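Local coordinates for borrelidin polyketide synthase, type I (PDB 6OBT), which probably catalyses, as a polyketide synthase dehydratase domain, the loss of water from a beta-hydroxyacyl intermediate during assembly of borrelidin, at residues H42-A47 against P65-L70; G60-P65 against V119-V124; P161-P166 against Q283-S288; F196-R201 against I213-G218; R262-G267 against V292-R297. One frame throughout, in Å; residues are numbered along the deposited sequence.

Overall arrangement
In this double hot-dog fold, followed from the N terminus, the loop 42-47 first meets the loop 65-70 in contact 1, closing a loop that contains strands 47-50 and 55-62. Contact 2 crosses and touches it: 60-65 runs up to and overlaps the second half of contact 1 at Pro65, and pairs forward with strand 119-127. Contact 3 spans the second half of the chain, bringing the linker 161-166 to strand 281-286, and contact 4, the open end of the hairpin 199-214, is nested within that span. Contact 5 crosses contact 3 and pairs strands 254-263 and 291-301; strand 281-286, the next neighbour of 291-301, joins it through Ala284. Trp69 against Phe196 links contacts 1 and 4.

Contact 1 (H42-A47 against P65-L70); sequences HAFVPA and PSYPWL
Two loops of the first hot-dog half, 42-47 and 65-70, meet through a T-shaped aromatic pair, Phe44 with Tyr67. The CD1-CE1 edge of Phe44 is directed at one face of the Tyr67 ring, with the planes at 84° and the centroids 5.0 Å apart; chi1 of -71° sets Phe44 CG beside its backbone N, turning the ring toward Tyr67. Beyond this edge, CZ of Phe44 reaches CH2 of Trp69 at 3.8 Å, while CD2 of Leu70 lies a little farther from the same CZ. The phenol also carries the polar link: Tyr67 OH donates to Ala43 O over 2.9 Å, arriving above the carbonyl plane. A water donates both to Tyr67 OH and to Phe44 O, each at 3.0 Å. Phe44 N donates to His42 ND1, holding the imidazole against the loop backbone. Helix 83-97 packs on Phe44 through Val85 and Leu89, Leu62 of strand 55-62 touches Phe44 and Tyr67, and Pro228 of helix 228-236 meets Phe44 and Trp69.

Contact 2 (G60-P65 against V119-V124); sequences GRLSLP and VQVRVV
Gly60 continues an antiparallel pairing that starts earlier, with Val123 bonded to Trp58; in the first hot-dog half, the last part of strand 55-62 runs against the start of strand 119-127. It forms a hydrogen-bonded pair with Val121: Val121 N donates to Gly60 O at 2.8 Å, and Gly60 N returns a longer bond to Val121 O at 3.2 Å. CG2 of Val121, placed between its backbone N and carbonyl carbon, settles 3.2 Å from Gly60 O, while CG1 (chi1 -59°) is turned to Leu62. Arg61 faces Gln120 as a non-hydrogen-bonded pair. Its CA approaches Val119 O at 3.3 Å in a CA-H...O contact, and its side chain leaves on the face shared with Gln120, whose OE1 is bonded to Arg141. Leu62 restores hydrogen bonding, its N donating to Val119 O at 2.8 Å and its O accepting from Val119 N, both in the carbonyl planes. Its side chain, on the other face, crosses that of Val121 at about a right angle, CG against CG1 at 3.7 Å. Arg122 NE donates to Asp50 O and NH1 to Gly36 O, both of the second subunit; NH1 also donates to Val121 O at 3.1 Å, from the opposite face of that carbonyl to Gly60 N.

Contact 3 (P161-P166 against Q283-S288); sequences PPEPLP and QAWDES
Trp285 holds the proline-rich segment 161-166, which follows strand 148-156, to strand 281-286 by one hydrogen bond and a broad apolar contact. The polar link runs from the indole NE1 to Glu163 O, 2.8 Å long and nearly straight at 167°; the acceptor lies in the ring plane, so the linker carbonyl meets the indole at its edge. The apolar part lies over a face. CD1 of Leu165 stands above the six-membered ring, 3.7 Å from its centroid and 9° off the normal, a CH-pi contact, while CD2 covers the five-membered side, with Trp285 CB 3.7 Å away. With CG anti to the backbone N (chi1 -159°), both methyls of Leu165 can lie over the indole. Glu163 adds its aliphatic part, CG lying 4.0 Å from Trp285 CZ2. Strand 281-286 lies between strands 270-276 and 291-301: Arg272 and Arg274 of the former touch Leu165 and Trp285 respectively, while Pro162 rests on Pro291 of the latter and on Phe264.

Contact 4 (F196-R201 against I213-G218); sequences FRCLRR and ISLPEG
Cys198 and Ser214 meet at the open end of the beta hairpin formed by strands 199-205 and 208-214. Ser214 N donates to Cys198 O at 2.9 Å, and Ile213 CA adds a CA-H...O contact to the same oxygen. Ser214 O serves the side chain of Arg200: NH2 donates to it at 3.0 Å, in the guanidinium plane but from above the plane of the carbonyl. Weak bonds, both 3.4 Å, run from Arg200 NE to Ser214 O and to Ser214 OG. The bend of Arg200 at its second torsion (chi2 -67°) folds the chain back across the serine, and Arg197 O lies over one face of the guanidinium. On the apolar side, Cys198 CB presses on Ile213 CG2 at 3.4 Å, tighter than ordinary van der Waals contact, and Cys198 SG reaches Leu215 CD2 at 4.0 Å. Leu199 and Ile213 form a non-hydrogen-bonded pair, their side chains on a common face with CD1 4.2 Å from CG1. Arg200 and Arg201 both face Glu212 in a classic beta bulge, and Leu199 N donates to Tyr182 OH. Ala233 of helix 228-236 packs against Cys198 and Ile213, Phe181 of helix 181-187 touches Leu199, and strand 270-276 borders Ile213 and Ser214.

Contact 5 (R262-G267 against V292-R297); sequences RLFATG and VLTIGR
Val292 O receives the shortest polar bond between the two segments, from Phe264 N at 2.7 Å, with the donor above the carbonyl plane. Leu263 also reaches this oxygen: its CA makes a CA-H...O contact and its CD1 comes to 3.3 Å. The pairing belongs to antiparallel strands 254-263 and 291-301. Leu263 and Leu293 form a non-hydrogen-bonded pair; two residues along from Phe264, Arg262 and Thr294 form a hydrogen-bonded one, with Arg262 N to Thr294 O at 2.9 Å and Thr294 N to Arg262 O at 3.0 Å. The Phe264 ring turns back alongside strand 291-301, its CE2 edge 3.6 Å from Thr294 CG2; chi1 of -53° sets CG beside the backbone N. The guanidinium of Arg262 has CE1 of Phe264 over one face, while NH1 forms a salt bridge with Asp100 and NH2 bonds to Pro160 O. On the side of strand 281-286, Val292 and Leu293 both face Ala284, a classic beta bulge. Backbone bonds thus fix the register, while the Phe264 ring packs on the Thr294 side chain and Arg262 ties the strand to Asp100 and Pro160.

Contact 1 (H42-A47 against P65-L70)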
# COMPACT_ATOMS: atom_id res chain seq x y z
N HIS A 42 -12.10 -8.01 3.50
CA HIS A 42 -11.69 -9.40 3.61
C HIS A 42 -10.89 -9.59 4.89
O HIS A 42 -10.11 -8.72 5.28
CB HIS A 42 -10.83 -9.84 2.43
CG HIS A 42 -10.74 -11.33 2.29
ND1 HIS A 42 -9.83 -12.09 2.99
CD2 HIS A 42 -11.47 -12.20 1.56
CE1 HIS A 42 -9.98 -13.36 2.68
NE2 HIS A 42 -10.98 -13.46 1.81
N ALA A 43 -11.08 -10.75 5.53
CA ALA A 43 -10.41 -11.03 6.80
C ALA A 43 -8.89 -11.07 6.64
O ALA A 43 -8.16 -10.53 7.48
CB ALA A 43 -10.92 -12.35 7.38
N PHE A 44 -8.40 -11.68 5.56
CA PHE A 44 -6.96 -11.81 5.37
C PHE A 44 -6.32 -10.57 4.77
O PHE A 44 -5.14 -10.31 5.03
CB PHE A 44 -6.63 -12.99 4.46
CG PHE A 44 -6.87 -14.34 5.08
CD1 PHE A 44 -7.04 -14.47 6.45
CD2 PHE A 44 -6.92 -15.47 4.29
CE1 PHE A 44 -7.28 -15.72 7.01
CE2 PHE A 44 -7.15 -16.71 4.84
CZ PHE A 44 -7.32 -16.84 6.21
N VAL A 45 -7.04 -9.81 3.94
CA VAL A 45 -6.46 -8.59 3.38
C VAL A 45 -7.41 -7.44 3.66
O VAL A 45 -8.23 -7.07 2.81
CB VAL A 45 -6.14 -8.74 1.88
CG1 VAL A 45 -4.87 -9.56 1.72
CG2 VAL A 45 -7.28 -9.40 1.12
N PRO A 46 -7.35 -6.85 4.86
CA PRO A 46 -8.34 -5.83 5.25
C PRO A 46 -8.18 -4.49 4.55
O PRO A 46 -9.09 -3.66 4.66
CB PRO A 46 -8.12 -5.68 6.76
CG PRO A 46 -7.31 -6.87 7.17
CD PRO A 46 -6.49 -7.24 5.98
N ALA A 47 -7.08 -4.25 3.84
CA ALA A 47 -6.82 -2.94 3.25
C ALA A 47 -6.39 -3.12 1.81
O ALA A 47 -5.73 -4.10 1.46
CB ALA A 47 -5.73 -2.18 4.04
N PRO A 65 -1.92 -16.46 16.04
CA PRO A 65 -2.73 -15.79 17.08
C PRO A 65 -3.88 -14.98 16.51
O PRO A 65 -4.89 -14.80 17.20
CB PRO A 65 -1.70 -14.91 17.80
CG PRO A 65 -0.43 -15.69 17.66
CD PRO A 65 -0.48 -16.24 16.26
N SER A 66 -3.77 -14.51 15.27
CA SER A 66 -4.86 -13.76 14.65
C SER A 66 -5.92 -14.68 14.05
O SER A 66 -7.09 -14.31 14.01
CB SER A 66 -4.31 -12.82 13.58
OG SER A 66 -3.65 -11.72 14.18
N TYR A 67 -5.52 -15.85 13.57
CA TYR A 67 -6.45 -16.83 13.00
C TYR A 67 -6.05 -18.20 13.49
O TYR A 67 -5.44 -18.99 12.76
CB TYR A 67 -6.44 -16.77 11.47
CG TYR A 67 -6.37 -15.38 10.88
CD1 TYR A 67 -5.14 -14.79 10.58
CD2 TYR A 67 -7.52 -14.64 10.64
CE1 TYR A 67 -5.07 -13.53 10.04
CE2 TYR A 67 -7.46 -13.37 10.10
CZ TYR A 67 -6.23 -12.82 9.81
OH TYR A 67 -6.15 -11.55 9.27
N PRO A 68 -6.34 -18.52 14.76
CA PRO A 68 -5.86 -19.80 15.31
C PRO A 68 -6.35 -21.02 14.57
O PRO A 68 -5.67 -22.05 14.60
CB PRO A 68 -6.36 -19.77 16.77
CG PRO A 68 -7.37 -18.68 16.83
CD PRO A 68 -7.02 -17.69 15.76
N TRP A 69 -7.49 -20.94 13.88
CA TRP A 69 -7.98 -22.09 13.13
C TRP A 69 -7.07 -22.46 11.96
O TRP A 69 -7.20 -23.55 11.42
CB TRP A 69 -9.42 -21.84 12.63
CG TRP A 69 -9.55 -20.64 11.76
CD1 TRP A 69 -9.86 -19.37 12.16
CD2 TRP A 69 -9.37 -20.59 10.34
NE1 TRP A 69 -9.88 -18.52 11.07
CE2 TRP A 69 -9.58 -19.25 9.94
CE3 TRP A 69 -9.04 -21.54 9.38
CZ2 TRP A 69 -9.47 -18.84 8.62
CZ3 TRP A 69 -8.93 -21.13 8.06
CH2 TRP A 69 -9.15 -19.79 7.69
N LEU A 70 -6.13 -21.58 11.58
CA LEU A 70 -5.15 -21.96 10.57
C LEU A 70 -4.26 -23.12 11.03
O LEU A 70 -3.67 -23.81 10.19
CB LEU A 70 -4.30 -20.74 10.19
CG LEU A 70 -4.97 -19.69 9.30
CD1 LEU A 70 -4.10 -18.44 9.13
CD2 LEU A 70 -5.34 -20.27 7.94
O HOH W 1 -4.76 -9.35 7.87

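Contact 2 (G60-P65 against V119-V124)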
# COMPACT_ATOMS: atom_id res chain seq x y z
N GLY A 60 -2.25 -7.52 4.08
CA GLY A 60 -2.67 -8.01 5.38
C GLY A 60 -1.50 -8.58 6.14
O GLY A 60 -0.38 -8.69 5.64
N ARG A 61 -1.78 -8.97 7.39
CA ARG A 61 -0.84 -9.67 8.26
C ARG A 61 -1.46 -11.00 8.67
O ARG A 61 -2.58 -11.02 9.20
CB ARG A 61 -0.54 -8.84 9.50
CG ARG A 61 0.61 -9.37 10.34
CD ARG A 61 0.93 -8.43 11.49
NE ARG A 61 -0.19 -8.30 12.43
CZ ARG A 61 -0.17 -7.53 13.51
NH1 ARG A 61 0.90 -6.81 13.80
NH2 ARG A 61 -1.23 -7.48 14.31
N LEU A 62 -0.73 -12.10 8.45
CA LEU A 62 -1.18 -13.43 8.84
C LEU A 62 -0.35 -13.94 10.01
O LEU A 62 0.88 -13.82 10.02
CB LEU A 62 -1.06 -14.42 7.67
CG LEU A 62 -1.99 -14.25 6.47
CD1 LEU A 62 -1.86 -15.45 5.55
CD2 LEU A 62 -3.45 -14.04 6.91
N SER A 63 -1.03 -14.52 10.99
CA SER A 63 -0.38 -15.18 12.11
C SER A 63 -1.39 -16.12 12.75
O SER A 63 -2.60 -15.94 12.61
CB SER A 63 0.16 -14.18 13.13
OG SER A 63 -0.86 -13.66 13.97
N LEU A 64 -0.88 -17.12 13.46
CA LEU A 64 -1.80 -18.04 14.11
C LEU A 64 -2.52 -17.40 15.30
O LEU A 64 -3.67 -17.76 15.57
CB LEU A 64 -1.07 -19.32 14.54
CG LEU A 64 -0.57 -20.10 13.31
CD1 LEU A 64 0.63 -20.98 13.65
CD2 LEU A 64 -1.68 -20.93 12.67
N PRO A 65 -1.92 -16.46 16.04
CA PRO A 65 -2.73 -15.79 17.08
C PRO A 65 -3.88 -14.98 16.51
O PRO A 65 -4.89 -14.80 17.20
CB PRO A 65 -1.70 -14.91 17.80
CG PRO A 65 -0.43 -15.69 17.66
CD PRO A 65 -0.48 -16.24 16.26
N VAL A 119 3.52 -12.69 9.33
CA VAL A 119 3.89 -12.58 7.93
C VAL A 119 3.06 -11.49 7.27
O VAL A 119 1.83 -11.48 7.41
CB VAL A 119 3.71 -13.92 7.20
CG1 VAL A 119 4.17 -13.81 5.78
CG2 VAL A 119 4.49 -15.01 7.89
N GLN A 120 3.73 -10.58 6.55
CA GLN A 120 3.02 -9.63 5.69
C GLN A 120 2.62 -10.32 4.39
O GLN A 120 3.41 -11.06 3.80
CB GLN A 120 3.90 -8.41 5.40
CG GLN A 120 4.23 -7.57 6.62
CD GLN A 120 5.23 -6.48 6.31
OE1 GLN A 120 6.23 -6.71 5.62
NE2 GLN A 120 4.97 -5.27 6.81
N VAL A 121 1.40 -10.08 3.94
CA VAL A 121 0.93 -10.67 2.70
C VAL A 121 0.53 -9.56 1.73
O VAL A 121 0.07 -8.49 2.14
CB VAL A 121 -0.23 -11.66 2.95
CG1 VAL A 121 0.24 -12.75 3.90
CG2 VAL A 121 -1.42 -10.95 3.57
N ARG A 122 0.74 -9.82 0.44
CA ARG A 122 0.31 -8.91 -0.62
C ARG A 122 -0.43 -9.67 -1.71
O ARG A 122 -0.03 -10.77 -2.09
CB ARG A 122 1.50 -8.21 -1.26
CG ARG A 122 2.39 -7.49 -0.28
CD ARG A 122 1.70 -6.22 0.24
NE ARG A 122 2.63 -5.40 1.01
CZ ARG A 122 2.70 -5.38 2.34
NH1 ARG A 122 1.89 -6.15 3.06
NH2 ARG A 122 3.59 -4.59 2.94
N VAL A 123 -1.49 -9.06 -2.23
CA VAL A 123 -2.11 -9.50 -3.47
C VAL A 123 -2.00 -8.35 -4.46
O VAL A 123 -2.55 -7.27 -4.22
CB VAL A 123 -3.58 -9.92 -3.28
CG1 VAL A 123 -4.11 -10.55 -4.55
CG2 VAL A 123 -3.72 -10.92 -2.11
N VAL A 124 -1.32 -8.58 -5.57
CA VAL A 124 -0.96 -7.51 -6.50
C VAL A 124 -1.70 -7.74 -7.80
O VAL A 124 -1.45 -8.73 -8.50
CB VAL A 124 0.55 -7.46 -6.74
CG1 VAL A 124 0.85 -6.44 -7.83
CG2 VAL A 124 1.30 -7.11 -5.44

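Contact 3 (P161-P166 against Q283-S288)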
# COMPACT_ATOMS: atom_id res chain seq x y z
N PRO A 161 -21.97 -20.17 -17.62
CA PRO A 161 -22.93 -20.12 -16.53
C PRO A 161 -22.98 -21.43 -15.79
O PRO A 161 -22.70 -22.50 -16.37
CB PRO A 161 -24.26 -19.83 -17.25
CG PRO A 161 -24.07 -20.39 -18.62
CD PRO A 161 -22.62 -20.15 -18.94
N PRO A 162 -23.30 -21.42 -14.50
CA PRO A 162 -23.38 -22.68 -13.76
C PRO A 162 -24.63 -23.45 -14.16
O PRO A 162 -25.59 -22.90 -14.71
CB PRO A 162 -23.45 -22.22 -12.30
CG PRO A 162 -24.12 -20.88 -12.38
CD PRO A 162 -23.69 -20.26 -13.69
N GLU A 163 -24.61 -24.72 -13.88
CA GLU A 163 -25.81 -25.49 -14.16
C GLU A 163 -26.60 -25.70 -12.88
O GLU A 163 -26.06 -25.57 -11.77
CB GLU A 163 -25.45 -26.83 -14.81
CG GLU A 163 -24.91 -27.88 -13.88
CD GLU A 163 -24.32 -29.05 -14.64
OE1 GLU A 163 -24.13 -28.91 -15.87
OE2 GLU A 163 -24.03 -30.11 -14.02
N PRO A 164 -27.90 -25.97 -12.98
CA PRO A 164 -28.71 -26.18 -11.78
C PRO A 164 -28.49 -27.57 -11.19
O PRO A 164 -27.86 -28.44 -11.79
CB PRO A 164 -30.14 -26.02 -12.30
CG PRO A 164 -30.07 -26.45 -13.72
CD PRO A 164 -28.69 -26.10 -14.22
N LEU A 165 -29.05 -27.76 -10.00
CA LEU A 165 -29.01 -29.02 -9.28
C LEU A 165 -30.42 -29.62 -9.29
O LEU A 165 -31.26 -29.22 -8.47
CB LEU A 165 -28.53 -28.80 -7.84
CG LEU A 165 -27.97 -30.00 -7.08
CD1 LEU A 165 -26.96 -30.75 -7.93
CD2 LEU A 165 -27.36 -29.56 -5.77
N PRO A 166 -30.72 -30.55 -10.19
CA PRO A 166 -32.12 -30.98 -10.35
C PRO A 166 -32.62 -31.95 -9.28
O PRO A 166 -33.84 -32.03 -9.07
CB PRO A 166 -32.12 -31.63 -11.74
CG PRO A 166 -30.84 -31.16 -12.41
CD PRO A 166 -29.87 -31.05 -11.28
N GLN A 283 -18.12 -28.67 -9.25
CA GLN A 283 -19.30 -27.82 -9.15
C GLN A 283 -19.77 -27.91 -7.71
O GLN A 283 -19.83 -29.00 -7.14
CB GLN A 283 -20.44 -28.27 -10.09
CG GLN A 283 -20.12 -28.30 -11.56
CD GLN A 283 -21.10 -29.15 -12.32
OE1 GLN A 283 -22.06 -28.64 -12.89
NE2 GLN A 283 -20.88 -30.46 -12.31
N ALA A 284 -20.12 -26.77 -7.13
CA ALA A 284 -20.70 -26.76 -5.80
C ALA A 284 -21.96 -25.90 -5.77
O ALA A 284 -22.00 -24.82 -6.37
CB ALA A 284 -19.72 -26.24 -4.76
N TRP A 285 -22.98 -26.39 -5.06
CA TRP A 285 -24.24 -25.68 -4.84
C TRP A 285 -24.46 -25.55 -3.33
O TRP A 285 -23.84 -26.27 -2.54
CB TRP A 285 -25.43 -26.42 -5.47
CG TRP A 285 -25.32 -26.65 -6.96
CD1 TRP A 285 -25.87 -25.89 -7.94
CD2 TRP A 285 -24.61 -27.71 -7.62
NE1 TRP A 285 -25.55 -26.40 -9.18
CE2 TRP A 285 -24.77 -27.51 -9.01
CE3 TRP A 285 -23.85 -28.80 -7.18
CZ2 TRP A 285 -24.22 -28.37 -9.96
CZ3 TRP A 285 -23.29 -29.65 -8.13
CH2 TRP A 285 -23.49 -29.44 -9.50
N ASP A 286 -25.34 -24.64 -2.92
CA ASP A 286 -25.73 -24.63 -1.51
C ASP A 286 -26.82 -25.68 -1.25
O ASP A 286 -27.24 -26.42 -2.14
CB ASP A 286 -26.16 -23.24 -1.07
CG ASP A 286 -27.44 -22.75 -1.75
OD1 ASP A 286 -28.10 -23.51 -2.48
OD2 ASP A 286 -27.76 -21.56 -1.55
N GLU A 287 -27.28 -25.73 0.01
CA GLU A 287 -28.26 -26.74 0.42
C GLU A 287 -29.57 -26.63 -0.34
O GLU A 287 -30.36 -27.58 -0.34
CB GLU A 287 -28.52 -26.62 1.92
CG GLU A 287 -27.50 -27.32 2.80
CD GLU A 287 -28.02 -27.60 4.20
OE1 GLU A 287 -29.22 -27.40 4.44
OE2 GLU A 287 -27.21 -28.02 5.06
N SER A 288 -29.83 -25.50 -1.01
CA SER A 288 -31.04 -25.31 -1.79
C SER A 288 -30.80 -25.43 -3.28
O SER A 288 -31.68 -25.10 -4.08
CB SER A 288 -31.66 -23.95 -1.46
OG SER A 288 -30.66 -22.94 -1.49

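Contact 4 (F196-R201 against I213-G218)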
# COMPACT_ATOMS: atom_id res chain seq x y z
N PHE A 196 -11.45 -27.76 9.49
CA PHE A 196 -11.33 -28.31 8.15
C PHE A 196 -12.03 -29.66 7.98
O PHE A 196 -12.18 -30.12 6.85
CB PHE A 196 -9.85 -28.47 7.76
CG PHE A 196 -9.17 -27.15 7.40
CD1 PHE A 196 -8.91 -26.82 6.08
CD2 PHE A 196 -8.77 -26.26 8.39
CE1 PHE A 196 -8.30 -25.61 5.74
CE2 PHE A 196 -8.14 -25.04 8.07
CZ PHE A 196 -7.92 -24.72 6.73
N ARG A 197 -12.50 -30.29 9.07
CA ARG A 197 -13.15 -31.60 8.98
C ARG A 197 -14.62 -31.40 8.63
O ARG A 197 -15.53 -31.58 9.44
CB ARG A 197 -12.99 -32.40 10.26
CG ARG A 197 -11.53 -32.71 10.62
CD ARG A 197 -11.40 -33.78 11.69
NE ARG A 197 -11.90 -33.39 13.00
CZ ARG A 197 -11.13 -33.03 14.03
NH1 ARG A 197 -9.81 -33.00 13.91
NH2 ARG A 197 -11.69 -32.70 15.19
N CYS A 198 -14.84 -31.06 7.37
CA CYS A 198 -16.13 -30.62 6.89
C CYS A 198 -16.87 -31.68 6.11
O CYS A 198 -18.08 -31.54 5.90
CB CYS A 198 -15.97 -29.40 6.01
SG CYS A 198 -15.49 -27.95 6.97
N LEU A 199 -16.19 -32.73 5.65
CA LEU A 199 -16.86 -33.77 4.89
C LEU A 199 -17.83 -34.55 5.78
O LEU A 199 -17.44 -35.06 6.83
CB LEU A 199 -15.84 -34.72 4.27
CG LEU A 199 -16.50 -35.95 3.62
CD1 LEU A 199 -17.47 -35.54 2.52
CD2 LEU A 199 -15.46 -36.89 3.07
N ARG A 200 -19.09 -34.65 5.35
CA ARG A 200 -20.12 -35.35 6.12
C ARG A 200 -20.65 -36.60 5.43
O ARG A 200 -20.79 -37.65 6.08
CB ARG A 200 -21.29 -34.40 6.41
CG ARG A 200 -20.87 -33.02 6.89
CD ARG A 200 -20.22 -33.08 8.27
NE ARG A 200 -19.69 -31.77 8.64
CZ ARG A 200 -19.16 -31.48 9.83
NH1 ARG A 200 -19.10 -32.42 10.77
NH2 ARG A 200 -18.71 -30.26 10.08
N ARG A 201 -20.99 -36.52 4.15
CA ARG A 201 -21.49 -37.69 3.43
C ARG A 201 -20.95 -37.67 2.01
O ARG A 201 -20.66 -36.60 1.47
CB ARG A 201 -23.04 -37.74 3.40
CG ARG A 201 -23.73 -37.25 4.68
CD ARG A 201 -25.03 -38.00 4.93
NE ARG A 201 -26.00 -37.77 3.87
CZ ARG A 201 -27.10 -37.04 4.01
NH1 ARG A 201 -27.38 -36.48 5.18
NH2 ARG A 201 -27.93 -36.87 2.99
N ILE A 213 -20.70 -31.30 2.31
CA ILE A 213 -19.57 -30.74 3.05
C ILE A 213 -20.06 -29.50 3.77
O ILE A 213 -20.71 -28.65 3.16
CB ILE A 213 -18.41 -30.39 2.09
CG1 ILE A 213 -18.06 -31.60 1.20
CG2 ILE A 213 -17.19 -29.95 2.85
CD1 ILE A 213 -17.16 -31.28 0.02
N SER A 214 -19.77 -29.38 5.07
CA SER A 214 -20.25 -28.21 5.80
C SER A 214 -19.33 -27.83 6.96
O SER A 214 -18.65 -28.68 7.54
CB SER A 214 -21.68 -28.42 6.31
OG SER A 214 -21.79 -29.55 7.14
N LEU A 215 -19.33 -26.54 7.30
CA LEU A 215 -18.49 -26.01 8.37
C LEU A 215 -19.05 -26.42 9.73
O LEU A 215 -20.25 -26.69 9.87
CB LEU A 215 -18.39 -24.49 8.26
CG LEU A 215 -17.50 -23.96 7.13
CD1 LEU A 215 -17.86 -22.52 6.75
CD2 LEU A 215 -16.04 -24.07 7.56
N PRO A 216 -18.19 -26.49 10.76
CA PRO A 216 -18.69 -26.65 12.13
C PRO A 216 -19.63 -25.51 12.49
O PRO A 216 -19.48 -24.38 12.01
CB PRO A 216 -17.41 -26.60 12.98
CG PRO A 216 -16.27 -26.72 12.04
CD PRO A 216 -16.73 -26.25 10.71
N GLU A 217 -20.59 -25.81 13.36
CA GLU A 217 -21.57 -24.81 13.74
C GLU A 217 -20.90 -23.61 14.40
O GLU A 217 -19.96 -23.76 15.19
CB GLU A 217 -22.61 -25.43 14.67
CG GLU A 217 -23.01 -26.86 14.30
CD GLU A 217 -24.30 -27.29 14.96
OE1 GLU A 217 -24.89 -26.48 15.70
OE2 GLU A 217 -24.73 -28.45 14.74
N GLY A 218 -21.38 -22.42 14.06
CA GLY A 218 -20.84 -21.20 14.65
C GLY A 218 -19.56 -20.71 14.03
O GLY A 218 -18.86 -19.89 14.65

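Contact 5 (R262-G267 against V292-R297)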
# COMPACT_ATOMS: atom_id res chain seq x y z
N ARG A 262 -14.96 -19.63 -10.51
CA ARG A 262 -15.96 -18.59 -10.31
C ARG A 262 -16.69 -18.83 -9.00
O ARG A 262 -17.00 -19.98 -8.65
CB ARG A 262 -16.98 -18.53 -11.46
CG ARG A 262 -16.36 -18.24 -12.81
CD ARG A 262 -17.16 -17.21 -13.58
NE ARG A 262 -18.24 -17.84 -14.34
CZ ARG A 262 -19.23 -17.17 -14.92
NH1 ARG A 262 -19.28 -15.85 -14.83
NH2 ARG A 262 -20.17 -17.82 -15.59
N LEU A 263 -16.95 -17.75 -8.27
CA LEU A 263 -17.69 -17.81 -7.02
C LEU A 263 -18.99 -17.04 -7.20
O LEU A 263 -18.98 -15.84 -7.49
CB LEU A 263 -16.86 -17.23 -5.87
CG LEU A 263 -17.51 -17.26 -4.49
CD1 LEU A 263 -17.67 -18.71 -4.02
CD2 LEU A 263 -16.72 -16.47 -3.48
N PHE A 264 -20.12 -17.74 -7.05
CA PHE A 264 -21.42 -17.13 -7.34
C PHE A 264 -22.10 -16.58 -6.10
O PHE A 264 -23.00 -15.74 -6.23
CB PHE A 264 -22.33 -18.15 -8.03
CG PHE A 264 -21.71 -18.78 -9.24
CD1 PHE A 264 -21.59 -18.05 -10.42
CD2 PHE A 264 -21.22 -20.06 -9.20
CE1 PHE A 264 -20.99 -18.61 -11.53
CE2 PHE A 264 -20.62 -20.63 -10.31
CZ PHE A 264 -20.50 -19.89 -11.47
N ALA A 265 -21.66 -16.96 -4.91
CA ALA A 265 -22.33 -16.57 -3.69
C ALA A 265 -21.32 -16.51 -2.56
O ALA A 265 -20.38 -17.30 -2.52
CB ALA A 265 -23.43 -17.57 -3.32
N THR A 266 -21.54 -15.58 -1.63
CA THR A 266 -20.72 -15.46 -0.43
C THR A 266 -21.55 -15.83 0.80
O THR A 266 -22.78 -15.86 0.77
CB THR A 266 -20.17 -14.04 -0.29
OG1 THR A 266 -21.26 -13.11 -0.17
CG2 THR A 266 -19.36 -13.68 -1.53
N GLY A 267 -20.85 -16.15 1.88
CA GLY A 267 -21.49 -16.51 3.14
C GLY A 267 -22.04 -17.92 3.22
O GLY A 267 -22.74 -18.23 4.19
N VAL A 292 -22.81 -22.03 -6.20
CA VAL A 292 -21.87 -21.37 -5.28
C VAL A 292 -20.50 -21.29 -5.93
O VAL A 292 -19.87 -20.22 -5.95
CB VAL A 292 -21.77 -22.10 -3.92
CG1 VAL A 292 -20.71 -21.41 -3.00
CG2 VAL A 292 -23.12 -22.18 -3.22
N LEU A 293 -20.00 -22.40 -6.47
CA LEU A 293 -18.62 -22.41 -6.93
C LEU A 293 -18.45 -23.34 -8.13
O LEU A 293 -19.03 -24.43 -8.16
CB LEU A 293 -17.67 -22.83 -5.79
CG LEU A 293 -16.19 -23.13 -6.07
CD1 LEU A 293 -15.38 -21.83 -6.18
CD2 LEU A 293 -15.62 -24.04 -4.99
N THR A 294 -17.66 -22.88 -9.10
CA THR A 294 -17.19 -23.73 -10.20
C THR A 294 -15.68 -23.61 -10.34
O THR A 294 -15.13 -22.51 -10.28
CB THR A 294 -17.89 -23.37 -11.53
OG1 THR A 294 -17.84 -21.96 -11.74
CG2 THR A 294 -19.34 -23.80 -11.50
N ILE A 295 -15.02 -24.76 -10.54
CA ILE A 295 -13.61 -24.83 -10.92
C ILE A 295 -13.54 -25.57 -12.26
O ILE A 295 -13.81 -26.78 -12.32
CB ILE A 295 -12.75 -25.54 -9.87
CG1 ILE A 295 -12.91 -24.93 -8.48
CG2 ILE A 295 -11.28 -25.50 -10.27
CD1 ILE A 295 -12.14 -25.74 -7.39
N GLY A 296 -13.17 -24.84 -13.31
CA GLY A 296 -13.10 -25.43 -14.63
C GLY A 296 -12.09 -26.56 -14.74
O GLY A 296 -12.32 -27.55 -15.43
N ARG A 297 -10.94 -26.42 -14.07
CA ARG A 297 -9.95 -27.49 -14.07
C ARG A 297 -9.04 -27.30 -12.87
O ARG A 297 -8.67 -26.17 -12.56
CB ARG A 297 -9.14 -27.49 -15.37
CG ARG A 297 -8.13 -28.65 -15.46
CD ARG A 297 -7.21 -28.47 -16.65
NE ARG A 297 -6.59 -29.72 -17.05
CZ ARG A 297 -7.10 -30.55 -17.95
NH1 ARG A 297 -6.47 -31.67 -18.26
NH2 ARG A 297 -8.24 -30.24 -18.55